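Long-range contact in positive phenol-degradative gene regulator (Ralstonia sp. E2, PDB 5FRY), which senses phenols through this N-terminal sensory domain and, as an enhancer-binding transcription activator, probably uses ATP to switch on phenol-degradation genes: residues Val107-Pro112 and Leu129-Phe134. Sequence-based numbering, arbitrary orientation.
Sequences VVRVTP and LWEDSF. With ERH (3,4-dimethylphenol), chain D.
R109 and E131, and again T111 and L129, form hydrogen-bonded pairs of an antiparallel hairpin whose strand segments run 4.8 Å apart at 160°, with V110 and W130 as the non-hydrogen-bonded pair between them. E131 N meets R109 O almost straight, at 178°, and beyond the last pair F134 N, in the first turn of the following helix, bonds to V107 O, extending the contact past the strand ends; there V107 CG1 also lies against F134 CD1. On the face carrying V110 and W130, the indole is lined by two valines. V110 CG1 comes in the ring plane at the pyrrole edge, 3.8 Å from W130 CD1, its side chain running alongside the tryptophan, whereas V108 crosses it at about a right angle and sets CG1 3.5 Å from W130 CG. V108 CG1 lies anti to the backbone N (chi1 169°), which carries this methyl to the indole. The hairpin forms one side of the four-stranded antiparallel sheet of the phenol-binding domain, with 109-118 outermost within the chain and 123-131 next to 185-191. V110 and W130 belong to the ligand pocket: W130 NE1 gives a weak, bent hydrogen bond of 3.4 Å to O01 of 3,4-dimethylphenol, and V110 CG1 touches the ligand ring at C05, 3.7 Å away. W130 also packs on C185, a zinc ligand, so one side chain borders both sites. The other face is mixed: a water lies within hydrogen-bonding distance of R109 O and, at 2.9 Å, of E131 OE2, bridging the strands. E131 OE2 sits over one face of the R109 guanidinium, where the opposite charges probably attract although no N-H points at the oxygen. Next to them L129 CD2 packs against T111 CB at 3.7 Å.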
ATOM      1  N   VAL A 107       3.141   5.701   8.105  1.00 28.36           N
ATOM      2  CA  VAL A 107       1.951   6.434   7.694  1.00 26.53           C
ATOM      3  C   VAL A 107       1.952   7.874   8.202  1.00 28.34           C
ATOM      4  O   VAL A 107       1.635   8.826   7.468  1.00 34.66           O
ATOM      5  CB  VAL A 107       0.673   5.718   8.208  1.00 28.97           C
ATOM      6  CG1 VAL A 107      -0.520   6.627   8.128  1.00 27.41           C
ATOM      7  CG2 VAL A 107       0.423   4.406   7.409  1.00 25.68           C
ATOM      8  N   VAL A 108       2.297   8.011   9.471  1.00 31.26           N
ATOM      9  CA  VAL A 108       2.296   9.295  10.163  1.00 36.53           C
ATOM     10  C   VAL A 108       3.120   9.162  11.419  1.00 36.76           C
ATOM     11  O   VAL A 108       3.334   8.061  11.932  1.00 37.63           O
ATOM     12  CB  VAL A 108       0.871   9.778  10.547  1.00 39.59           C
ATOM     13  CG1 VAL A 108       0.917  10.987  11.512  1.00 36.81           C
ATOM     14  CG2 VAL A 108       0.108  10.178   9.328  1.00 36.82           C
ATOM     15  N   ARG A 109       3.589  10.304  11.892  1.00 38.89           N
ATOM     16  CA  ARG A 109       4.201  10.430  13.193  1.00 37.73           C
ATOM     17  C   ARG A 109       3.146  10.887  14.198  1.00 38.10           C
ATOM     18  O   ARG A 109       2.632  12.008  14.133  1.00 38.33           O
ATOM     19  CB  ARG A 109       5.354  11.421  13.139  1.00 44.08           C
ATOM     20  CG  ARG A 109       5.756  11.929  14.485  1.00 45.35           C
ATOM     21  CD  ARG A 109       6.522  10.879  15.262  1.00 47.89           C
ATOM     22  NE  ARG A 109       7.041  11.426  16.513  1.00 43.76           N
ATOM     23  CZ  ARG A 109       7.831  12.489  16.589  1.00 48.61           C
ATOM     24  NH1 ARG A 109       8.191  13.134  15.483  1.00 48.39           N
ATOM     25  NH2 ARG A 109       8.261  12.912  17.770  1.00 50.86           N
ATOM     26  N   VAL A 110       2.825  10.001  15.119  1.00 38.71           N
ATOM     27  CA  VAL A 110       1.682  10.208  15.995  1.00 39.93           C
ATOM     28  C   VAL A 110       2.134  10.646  17.368  1.00 39.06           C
ATOM     29  O   VAL A 110       3.089  10.096  17.918  1.00 40.09           O
ATOM     30  CB  VAL A 110       0.836   8.933  16.109  1.00 32.45           C
ATOM     31  CG1 VAL A 110      -0.543   9.268  16.670  1.00 37.79           C
ATOM     32  CG2 VAL A 110       0.695   8.272  14.763  1.00 31.07           C
ATOM     33  N   THR A 111       1.475  11.668  17.905  1.00 39.39           N
ATOM     34  CA  THR A 111       1.695  12.063  19.290  1.00 42.85           C
ATOM     35  C   THR A 111       0.358  12.165  19.992  1.00 41.53           C
ATOM     36  O   THR A 111      -0.459  13.021  19.652  1.00 41.58           O
ATOM     37  CB  THR A 111       2.451  13.404  19.403  1.00 44.69           C
ATOM     38  OG1 THR A 111       3.746  13.266  18.813  1.00 46.35           O
ATOM     39  CG2 THR A 111       2.601  13.821  20.868  1.00 42.15           C
ATOM     40  N   PRO A 112       0.118  11.267  20.961  1.00 41.83           N
ATOM     41  CA  PRO A 112      -1.106  11.354  21.756  1.00 44.29           C
ATOM     42  C   PRO A 112      -1.060  12.617  22.601  1.00 47.40           C
ATOM     43  O   PRO A 112      -0.006  12.951  23.149  1.00 48.14           O
ATOM     44  CB  PRO A 112      -1.079  10.088  22.616  1.00 44.37           C
ATOM     45  CG  PRO A 112       0.351   9.654  22.640  1.00 44.27           C
ATOM     46  CD  PRO A 112       0.983  10.142  21.365  1.00 46.22           C
ATOM     47  N   LEU A 129      -1.951  14.400  17.979  1.00 38.12           N
ATOM     48  CA  LEU A 129      -1.212  15.198  17.018  1.00 36.80           C
ATOM     49  C   LEU A 129      -0.643  14.299  15.922  1.00 34.87           C
ATOM     50  O   LEU A 129      -0.063  13.245  16.212  1.00 38.60           O
ATOM     51  CB  LEU A 129      -0.088  15.955  17.717  1.00 37.63           C
ATOM     52  CG  LEU A 129       1.021  16.525  16.831  1.00 40.29           C
ATOM     53  CD1 LEU A 129       0.609  17.890  16.290  1.00 40.05           C
ATOM     54  CD2 LEU A 129       2.338  16.618  17.588  1.00 46.77           C
ATOM     55  N   TRP A 130      -0.804  14.716  14.671  1.00 36.58           N
ATOM     56  CA  TRP A 130      -0.229  13.998  13.537  1.00 29.89           C
ATOM     57  C   TRP A 130       0.814  14.857  12.838  1.00 32.82           C
ATOM     58  O   TRP A 130       0.483  15.916  12.340  1.00 34.74           O
ATOM     59  CB  TRP A 130      -1.307  13.609  12.527  1.00 29.68           C
ATOM     60  CG  TRP A 130      -2.079  12.339  12.853  1.00 26.68           C
ATOM     61  CD1 TRP A 130      -1.783  11.418  13.808  1.00 30.05           C
ATOM     62  CD2 TRP A 130      -3.276  11.886  12.207  1.00 26.48           C
ATOM     63  NE1 TRP A 130      -2.730  10.406  13.801  1.00 30.89           N
ATOM     64  CE2 TRP A 130      -3.668  10.687  12.843  1.00 28.86           C
ATOM     65  CE3 TRP A 130      -4.071  12.388  11.175  1.00 25.44           C
ATOM     66  CZ2 TRP A 130      -4.780   9.959  12.429  1.00 25.89           C
ATOM     67  CZ3 TRP A 130      -5.212  11.675  10.802  1.00 31.02           C
ATOM     68  CH2 TRP A 130      -5.533  10.462  11.409  1.00 25.12           C
ATOM     69  N   GLU A 131       2.055  14.388  12.781  1.00 34.21           N
ATOM     70  CA  GLU A 131       3.084  15.091  12.024  1.00 38.33           C
ATOM     71  C   GLU A 131       3.579  14.276  10.834  1.00 40.90           C
ATOM     72  O   GLU A 131       3.793  13.053  10.930  1.00 41.23           O
ATOM     73  CB  GLU A 131       4.250  15.451  12.945  1.00 42.03           C
ATOM     74  CG  GLU A 131       3.851  16.379  14.080  1.00 43.85           C
ATOM     75  CD  GLU A 131       5.012  16.705  14.997  1.00 45.77           C
ATOM     76  OE1 GLU A 131       5.764  17.661  14.695  1.00 58.04           O
ATOM     77  OE2 GLU A 131       5.178  15.998  16.016  1.00 49.99           O
ATOM     78  N   ASP A 132       3.753  14.970   9.712  1.00 44.58           N
ATOM     79  CA  ASP A 132       4.256  14.365   8.489  1.00 40.81           C
ATOM     80  C   ASP A 132       3.319  13.270   8.002  1.00 41.52           C
ATOM     81  O   ASP A 132       3.775  12.239   7.516  1.00 41.58           O
ATOM     82  CB  ASP A 132       5.654  13.791   8.706  1.00 44.04           C
ATOM     83  CG  ASP A 132       6.679  14.855   9.039  1.00 51.26           C
ATOM     84  OD1 ASP A 132       6.527  16.008   8.569  1.00 51.09           O
ATOM     85  OD2 ASP A 132       7.637  14.530   9.777  1.00 52.93           O
ATOM     86  N   SER A 133       2.013  13.495   8.144  1.00 39.24           N
ATOM     87  CA  SER A 133       1.044  12.531   7.655  1.00 39.94           C
ATOM     88  C   SER A 133       1.312  12.340   6.166  1.00 38.08           C
ATOM     89  O   SER A 133       1.477  13.309   5.428  1.00 37.61           O
ATOM     90  CB  SER A 133      -0.389  12.992   7.914  1.00 44.60           C
ATOM     91  OG  SER A 133      -0.828  13.868   6.902  1.00 44.36           O
ATOM     92  N   PHE A 134       1.398  11.090   5.729  1.00 31.27           N
ATOM     93  CA  PHE A 134       1.737  10.847   4.332  1.00 32.37           C
ATOM     94  C   PHE A 134       0.555  11.214   3.451  1.00 28.17           C
ATOM     95  O   PHE A 134       0.706  11.676   2.326  1.00 32.83           O
ATOM     96  CB  PHE A 134       2.107   9.386   4.104  1.00 32.50           C
ATOM     97  CG  PHE A 134       0.943   8.540   3.699  1.00 33.53           C
ATOM     98  CD1 PHE A 134       0.074   8.040   4.654  1.00 32.79           C
ATOM     99  CD2 PHE A 134       0.681   8.290   2.362  1.00 31.51           C
ATOM    100  CE1 PHE A 134      -1.015   7.279   4.290  1.00 30.52           C
ATOM    101  CE2 PHE A 134      -0.420   7.530   1.986  1.00 34.89           C
ATOM    102  CZ  PHE A 134      -1.266   7.027   2.946  1.00 34.84           C
TER
HETATM  103  O01 ERH D1209      -2.857   6.971  13.928  1.00 33.33           O
HETATM  104  C02 ERH D1209      -4.696   7.510  17.185  1.00 38.02           C
HETATM  105  C03 ERH D1209      -5.043   5.187  16.395  1.00 39.04           C
HETATM  106  C04 ERH D1209      -5.260   6.304  17.392  1.00 40.55           C
HETATM  107  C05 ERH D1209      -3.843   7.747  15.958  1.00 34.71           C
HETATM  108  C06 ERH D1209      -4.283   5.397  15.301  1.00 37.10           C
HETATM  109  C07 ERH D1209      -3.650   6.751  15.071  1.00 37.84           C
HETATM  110  C08 ERH D1209      -4.913   8.629  18.181  1.00 40.86           C
HETATM  111  C09 ERH D1209      -5.677   3.832  16.626  1.00 38.61           C
HETATM  112  O   HOH W   1       3.361  13.750  16.450  1.00 39.84           O